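Local structure of enterotoxin-like toxin X (Staphylococcus aureus, 5U75) at residues S47-Y52 against N82-K87; H65-Y70 against I151-F156. The protein is a staphylococcal superantigen that inhibits phagocytosis and killing by human neutrophils, binding their surface glycoproteins in a sialic acid-dependent manner. One frame throughout, in Å; residues are numbered along the deposited sequence. Where two conformers were deposited one is given.

Overall arrangement
From the N terminus the chain passes helix 23-35 and the hairpin 39-40/43-44, then enters the loop that holds 47-52. Strand 61-72 follows, carrying 65-70, and turns back as strand 75-86, whose last residues join the loop in interaction 1, closing a circuit of about thirty residues. After helix 92-104 and strands 118-123 and 128-132, the latter supplying residues of the glycan pocket, strand 151-160 enters the sheet beside strand 61-72 in interaction 2, closing a circuit of about eighty. The segments alternate along the chain, so the two closures cross. Interaction 1 fastens the loop to an outermost strand, 75-86; interaction 2 joins strands inside the same sheet; N82 of the first packs on H65 of the second.

Interaction 1 (S47-Y52 against N82-K87); sequences SRNWVY and NITLNK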
loop_
_atom_site.group_PDB
_atom_site.type_symbol
_atom_site.label_atom_id
_atom_site.label_comp_id
_atom_site.label_asym_id
_atom_site.label_seq_id
_atom_site.Cartn_x
_atom_site.Cartn_y
_atom_site.Cartn_z
ATOM N N SER A 47 1.739 -13.110 10.703
ATOM C CA SER A 47 2.400 -14.069 9.817
ATOM C C SER A 47 2.866 -13.400 8.511
ATOM O O SER A 47 2.861 -14.043 7.481
ATOM C CB SER A 47 1.461 -15.243 9.441
ATOM O OG SER A 47 0.790 -15.807 10.540
ATOM N N ARG A 48 3.230 -12.117 8.550
ATOM C CA ARG A 48 3.626 -11.383 7.323
ATOM C C ARG A 48 2.544 -11.341 6.230
ATOM O O ARG A 48 2.852 -11.125 5.044
ATOM C CB ARG A 48 4.940 -11.932 6.759
ATOM C CG ARG A 48 6.067 -11.938 7.787
ATOM C CD ARG A 48 7.423 -12.108 7.120
ATOM N NE ARG A 48 7.603 -13.472 6.629
ATOM C CZ ARG A 48 8.128 -14.492 7.320
ATOM N NH1 ARG A 48 8.563 -14.338 8.572
ATOM N NH2 ARG A 48 8.224 -15.693 6.748
ATOM N N ASN A 49 1.273 -11.492 6.620
ATOM C CA ASN A 49 0.186 -11.404 5.652
ATOM C C ASN A 49 0.023 -10.030 4.986
ATOM O O ASN A 49 -0.590 -9.937 3.944
ATOM C CB ASN A 49 -1.148 -11.780 6.297
ATOM C CG ASN A 49 -1.351 -13.269 6.372
ATOM O OD1 ASN A 49 -0.707 -14.043 5.664
ATOM N ND2 ASN A 49 -2.255 -13.676 7.228
ATOM N N TRP A 50 0.526 -8.973 5.607
ATOM C CA TRP A 50 0.489 -7.623 4.976
ATOM C C TRP A 50 1.778 -7.331 4.208
ATOM O O TRP A 50 2.051 -6.169 3.872
ATOM C CB TRP A 50 0.297 -6.543 6.028
ATOM C CG TRP A 50 -0.996 -6.508 6.765
ATOM C CD1 TRP A 50 -2.048 -7.383 6.688
ATOM C CD2 TRP A 50 -1.375 -5.510 7.709
ATOM N NE1 TRP A 50 -3.056 -6.966 7.525
ATOM C CE2 TRP A 50 -2.665 -5.834 8.177
ATOM C CE3 TRP A 50 -0.738 -4.366 8.215
ATOM C CZ2 TRP A 50 -3.345 -5.039 9.120
ATOM C CZ3 TRP A 50 -1.405 -3.585 9.156
ATOM C CH2 TRP A 50 -2.698 -3.925 9.595
ATOM N N VAL A 51 2.586 -8.354 3.928
ATOM C CA VAL A 51 3.887 -8.165 3.275
ATOM C C VAL A 51 4.010 -9.111 2.074
ATOM O O VAL A 51 4.156 -8.670 0.910
ATOM C CB VAL A 51 5.060 -8.376 4.285
ATOM C CG1 VAL A 51 6.417 -8.303 3.595
ATOM C CG2 VAL A 51 4.998 -7.383 5.440
ATOM N N TYR A 52 3.981 -10.421 2.340
ATOM C CA TYR A 52 4.178 -11.417 1.282
ATOM C C TYR A 52 3.916 -12.823 1.843
ATOM O O TYR A 52 4.442 -13.180 2.889
ATOM C CB TYR A 52 5.615 -11.369 0.688
ATOM C CG TYR A 52 5.858 -12.379 -0.411
ATOM C CD1 TYR A 52 6.345 -13.681 -0.125
ATOM C CD2 TYR A 52 5.596 -12.070 -1.729
ATOM C CE1 TYR A 52 6.541 -14.607 -1.140
ATOM C CE2 TYR A 52 5.778 -12.991 -2.740
ATOM C CZ TYR A 52 6.263 -14.251 -2.448
ATOM O OH TYR A 52 6.431 -15.149 -3.473
ATOM N N ASN A 82 2.553 -8.878 -1.547
ATOM C CA ASN A 82 1.144 -9.181 -1.652
ATOM C C ASN A 82 0.505 -9.144 -0.276
ATOM O O ASN A 82 1.206 -9.242 0.744
ATOM C CB ASN A 82 0.910 -10.535 -2.366
ATOM C CG ASN A 82 1.591 -11.710 -1.686
ATOM O OD1 ASN A 82 1.293 -12.033 -0.537
ATOM N ND2 ASN A 82 2.481 -12.379 -2.404
ATOM N N ILE A 83 -0.803 -8.950 -0.250
ATOM C CA ILE A 83 -1.524 -8.880 1.007
ATOM C C ILE A 83 -2.594 -9.956 1.033
ATOM O O ILE A 83 -3.303 -10.170 0.060
ATOM C CB ILE A 83 -2.059 -7.468 1.321
ATOM C CG1 ILE A 83 -3.105 -7.006 0.296
ATOM C CG2 ILE A 83 -0.871 -6.496 1.402
ATOM C CD1 ILE A 83 -3.673 -5.628 0.568
ATOM N N THR A 84 -2.669 -10.648 2.161
ATOM C CA THR A 84 -3.595 -11.756 2.344
ATOM C C THR A 84 -4.636 -11.304 3.358
ATOM O O THR A 84 -4.294 -11.032 4.513
ATOM C CB THR A 84 -2.862 -13.026 2.813
ATOM O OG1 THR A 84 -1.840 -13.378 1.864
ATOM C CG2 THR A 84 -3.841 -14.196 2.929
ATOM N N LEU A 85 -5.899 -11.238 2.920
ATOM C CA LEU A 85 -6.976 -10.650 3.715
ATOM C C LEU A 85 -8.184 -11.568 3.801
ATOM O O LEU A 85 -8.417 -12.384 2.908
ATOM C CB LEU A 85 -7.450 -9.334 3.092
ATOM C CG LEU A 85 -6.415 -8.261 2.737
ATOM C CD1 LEU A 85 -7.130 -7.116 2.042
ATOM C CD2 LEU A 85 -5.707 -7.778 3.983
ATOM N N ASN A 86 -8.974 -11.394 4.846
ATOM C CA ASN A 86 -10.293 -12.031 4.898
ATOM C C ASN A 86 -11.250 -11.407 3.885
ATOM O O ASN A 86 -11.155 -10.200 3.599
ATOM C CB ASN A 86 -10.868 -11.957 6.311
ATOM C CG ASN A 86 -10.079 -12.813 7.289
ATOM O OD1 ASN A 86 -9.366 -13.730 6.891
ATOM N ND2 ASN A 86 -10.191 -12.503 8.565
ATOM N N LYS A 87 -12.111 -12.254 3.313
ATOM C CA LYS A 87 -13.244 -11.811 2.495
ATOM C C LYS A 87 -14.254 -11.090 3.371
ATOM O O LYS A 87 -14.908 -11.696 4.226
ATOM C CB LYS A 87 -13.927 -12.985 1.783
ATOM C CG LYS A 87 -13.162 -13.520 0.596
ATOM C CD LYS A 87 -13.849 -14.747 0.012
ATOM C CE LYS A 87 -12.970 -15.443 -1.012
ATOM N NZ LYS A 87 -13.726 -16.589 -1.610
HETATM O O HOH W 1 0.333 -11.937 2.009
#
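Two backbone hydrogen bonds tie the irregular loop 47-52 to strand 82-86: T84 N gives its hydrogen to N49 O at 2.8 Å, close to straight at 164°, and N82 N gives its own to V51 O at 2.9 Å, coming from above the carbonyl plane. N49 O also receives a CA-H...O contact from I83 CA, 3.3 Å away. The loop is itself wound tightly here, R48 O accepting from both V51 N and Y52 N.

A water hydrogen-bonded to N82 OD1 (2.7 Å), T84 OG1 (2.6 Å) and N49 O lies between the segments. N82 swings its amide to the loop because CG sits between the backbone N and the carbonyl carbon (chi1 58°). There ND2 approaches the Y52 ring obliquely, 3.2 Å from CD2, with the amide and ring planes 34° apart, while OD1 also accepts from S53 N. The N49 amide passes across the T84 side chain, OD1 lying 3.7 Å from T84 CB; T84 OG1 has a further partner in R63 NE.

In this beta-grasp domain strand 75-86 is an outermost strand of the mixed sheet, pairing on its other side with strand 61-72, so the loop lies along its outer margin. The CA-CB bond of W50 leads away from the strand, and its indole packs on I98 of helix 92-104 and meets F101 edge-to-face. L85 reaches the same helix at L95, and its CD2 lies obliquely beside the indole. I83 CG2 rests against W50 O at 3.8 Å.

Interaction 2 (H65-Y70 against I151-F156); sequences HLEGTY and IKNVTF
The F156 ring lies flat beneath the backbone of G68, whose CA stands 3.5 Å from the ring centroid and only 10° off the normal, a CH-pi contact made by a main-chain carbon. With CG between the backbone N and the carbonyl carbon (chi1 55°), the phenyl group folds back over the neighbouring strand. L66 C lies at its edge, 3.8 Å from CE1, and H103 of helix 92-104 meets the ring edge-to-face.

Strands 65-70 and 151-156 run parallel, 11° apart. V154 N bonds to H65 O, and E67 N to V154 O at 2.8 Å, almost in line with the V154 carbonyl bond; farther on, T69 N bonds to F156 O at 3.0 Å, but the F156 N to E67 O bond between them is weak. This is the parallel pairing of first and last strands at the centre of the beta-grasp sheet, whose order is 2-1-5-3-4. L66 and V154 lie side by side on the face packed against helix 92-104.

On the other face, in one of the two E67 conformers, OE1 takes a weak, long bond from N153 ND2, so this link is tentative. N122 of strand 118-123 grips N153 OD1 and T155 OG1 through ND2. K152 and N153 together face N122 in a classic beta bulge, and one water bridges K152 O to H65 N.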
loop_
_atom_site.group_PDB
_atom_site.type_symbol
_atom_site.label_atom_id
_atom_site.label_comp_id
_atom_site.label_asym_id
_atom_site.label_seq_id
_atom_site.Cartn_x
_atom_site.Cartn_y
_atom_site.Cartn_z
ATOM N N HIS A 65 -2.223 -9.171 -5.089
ATOM C CA HIS A 65 -0.831 -8.954 -5.480
ATOM C C HIS A 65 -0.587 -7.493 -5.836
ATOM O O HIS A 65 -1.427 -6.864 -6.485
ATOM C CB HIS A 65 -0.454 -9.874 -6.630
ATOM C CG HIS A 65 -0.501 -11.309 -6.240
ATOM N ND1 HIS A 65 0.548 -11.934 -5.603
ATOM C CD2 HIS A 65 -1.499 -12.219 -6.306
ATOM C CE1 HIS A 65 0.216 -13.185 -5.341
ATOM N NE2 HIS A 65 -1.023 -13.382 -5.750
ATOM N N LEU A 66 0.531 -6.976 -5.352
ATOM C CA LEU A 66 1.000 -5.626 -5.657
ATOM C C LEU A 66 1.953 -5.787 -6.838
ATOM O O LEU A 66 2.990 -6.440 -6.711
ATOM C CB LEU A 66 1.684 -5.010 -4.452
ATOM C CG LEU A 66 0.737 -4.389 -3.406
ATOM C CD1 LEU A 66 -0.356 -5.315 -2.912
ATOM C CD2 LEU A 66 1.548 -3.857 -2.244
ATOM N N GLU A 67 1.581 -5.215 -7.983
ATOM C CA GLU A 67 2.304 -5.409 -9.239
ATOM C C GLU A 67 2.666 -4.032 -9.790
ATOM O O GLU A 67 1.801 -3.295 -10.238
ATOM C CB GLU A 67 1.428 -6.184 -10.229
ATOM C CG GLU A 67 0.984 -7.545 -9.708
ATOM C CD GLU A 67 0.166 -8.319 -10.721
ATOM O OE1 GLU A 67 -0.869 -8.897 -10.328
ATOM O OE2 GLU A 67 0.551 -8.337 -11.914
ATOM N N GLY A 68 3.942 -3.676 -9.730
ATOM C CA GLY A 68 4.340 -2.343 -10.139
ATOM C C GLY A 68 5.813 -2.097 -10.075
ATOM O O GLY A 68 6.615 -3.029 -9.926
ATOM N N THR A 69 6.148 -0.814 -10.161
ATOM C CA THR A 69 7.514 -0.355 -10.166
ATOM C C THR A 69 7.734 0.790 -9.173
ATOM O O THR A 69 6.851 1.629 -8.945
ATOM C CB THR A 69 7.922 0.131 -11.582
ATOM O OG1 THR A 69 7.002 1.114 -12.035
ATOM C CG2 THR A 69 7.909 -1.034 -12.567
ATOM N N TYR A 70 8.922 0.771 -8.592
ATOM C CA TYR A 70 9.446 1.812 -7.723
ATOM C C TYR A 70 10.781 2.214 -8.356
ATOM O O TYR A 70 11.718 1.429 -8.379
ATOM C CB TYR A 70 9.663 1.272 -6.311
ATOM C CG TYR A 70 10.209 2.261 -5.306
ATOM C CD1 TYR A 70 9.657 3.538 -5.176
ATOM C CD2 TYR A 70 11.257 1.920 -4.456
ATOM C CE1 TYR A 70 10.148 4.443 -4.248
ATOM C CE2 TYR A 70 11.739 2.820 -3.522
ATOM C CZ TYR A 70 11.158 4.070 -3.418
ATOM O OH TYR A 70 11.640 4.955 -2.501
ATOM N N ILE A 151 -11.480 -6.988 -5.258
ATOM C CA ILE A 151 -10.187 -6.449 -5.671
ATOM C C ILE A 151 -9.487 -7.417 -6.610
ATOM O O ILE A 151 -9.336 -8.597 -6.293
ATOM C CB ILE A 151 -9.291 -6.156 -4.474
ATOM C CG1 ILE A 151 -9.999 -5.172 -3.550
ATOM C CG2 ILE A 151 -7.945 -5.617 -4.941
ATOM C CD1 ILE A 151 -9.370 -5.066 -2.190
ATOM N N LYS A 152 -9.090 -6.912 -7.772
ATOM C CA LYS A 152 -8.325 -7.696 -8.743
ATOM C C LYS A 152 -6.850 -7.742 -8.376
ATOM O O LYS A 152 -6.288 -8.817 -8.190
ATOM C CB LYS A 152 -8.495 -7.118 -10.140
ATOM C CG LYS A 152 -7.737 -7.875 -11.217
ATOM C CD LYS A 152 -7.994 -7.228 -12.568
ATOM C CE LYS A 152 -7.288 -7.964 -13.705
ATOM N NZ LYS A 152 -6.038 -7.246 -14.066
ATOM N N ASN A 153 -6.236 -6.571 -8.280
ATOM C CA ASN A 153 -4.845 -6.424 -7.884
ATOM C C ASN A 153 -4.586 -4.964 -7.514
ATOM O O ASN A 153 -5.501 -4.139 -7.567
ATOM C CB ASN A 153 -3.871 -6.896 -8.993
ATOM C CG ASN A 153 -3.863 -5.994 -10.215
ATOM O OD1 ASN A 153 -4.621 -5.044 -10.331
ATOM N ND2 ASN A 153 -2.952 -6.284 -11.129
ATOM N N VAL A 154 -3.347 -4.657 -7.157
ATOM C CA VAL A 154 -2.923 -3.290 -6.889
ATOM C C VAL A 154 -1.765 -3.026 -7.819
ATOM O O VAL A 154 -0.789 -3.774 -7.824
ATOM C CB VAL A 154 -2.489 -3.101 -5.417
ATOM C CG1 VAL A 154 -1.804 -1.741 -5.213
ATOM C CG2 VAL A 154 -3.686 -3.235 -4.505
ATOM N N THR A 155 -1.875 -1.979 -8.637
ATOM C CA THR A 155 -0.773 -1.601 -9.481
ATOM C C THR A 155 -0.151 -0.306 -8.993
ATOM O O THR A 155 -0.776 0.445 -8.235
ATOM C CB THR A 155 -1.229 -1.467 -10.946
ATOM O OG1 THR A 155 -2.361 -0.595 -11.035
ATOM C CG2 THR A 155 -1.611 -2.824 -11.501
ATOM N N PHE A 156 1.085 -0.039 -9.402
ATOM C CA PHE A 156 1.704 1.222 -9.018
ATOM C C PHE A 156 2.887 1.569 -9.882
ATOM O O PHE A 156 3.574 0.668 -10.374
ATOM C CB PHE A 156 2.195 1.188 -7.552
ATOM C CG PHE A 156 3.125 0.051 -7.236
ATOM C CD1 PHE A 156 2.630 -1.226 -6.974
ATOM C CD2 PHE A 156 4.489 0.252 -7.168
ATOM C CE1 PHE A 156 3.490 -2.277 -6.685
ATOM C CE2 PHE A 156 5.359 -0.789 -6.866
ATOM C CZ PHE A 156 4.857 -2.065 -6.620
HETATM O O HOH W 2 -3.984 -9.952 -7.203
HETATM O O HOH W 3 4.849 -0.134 -13.328
#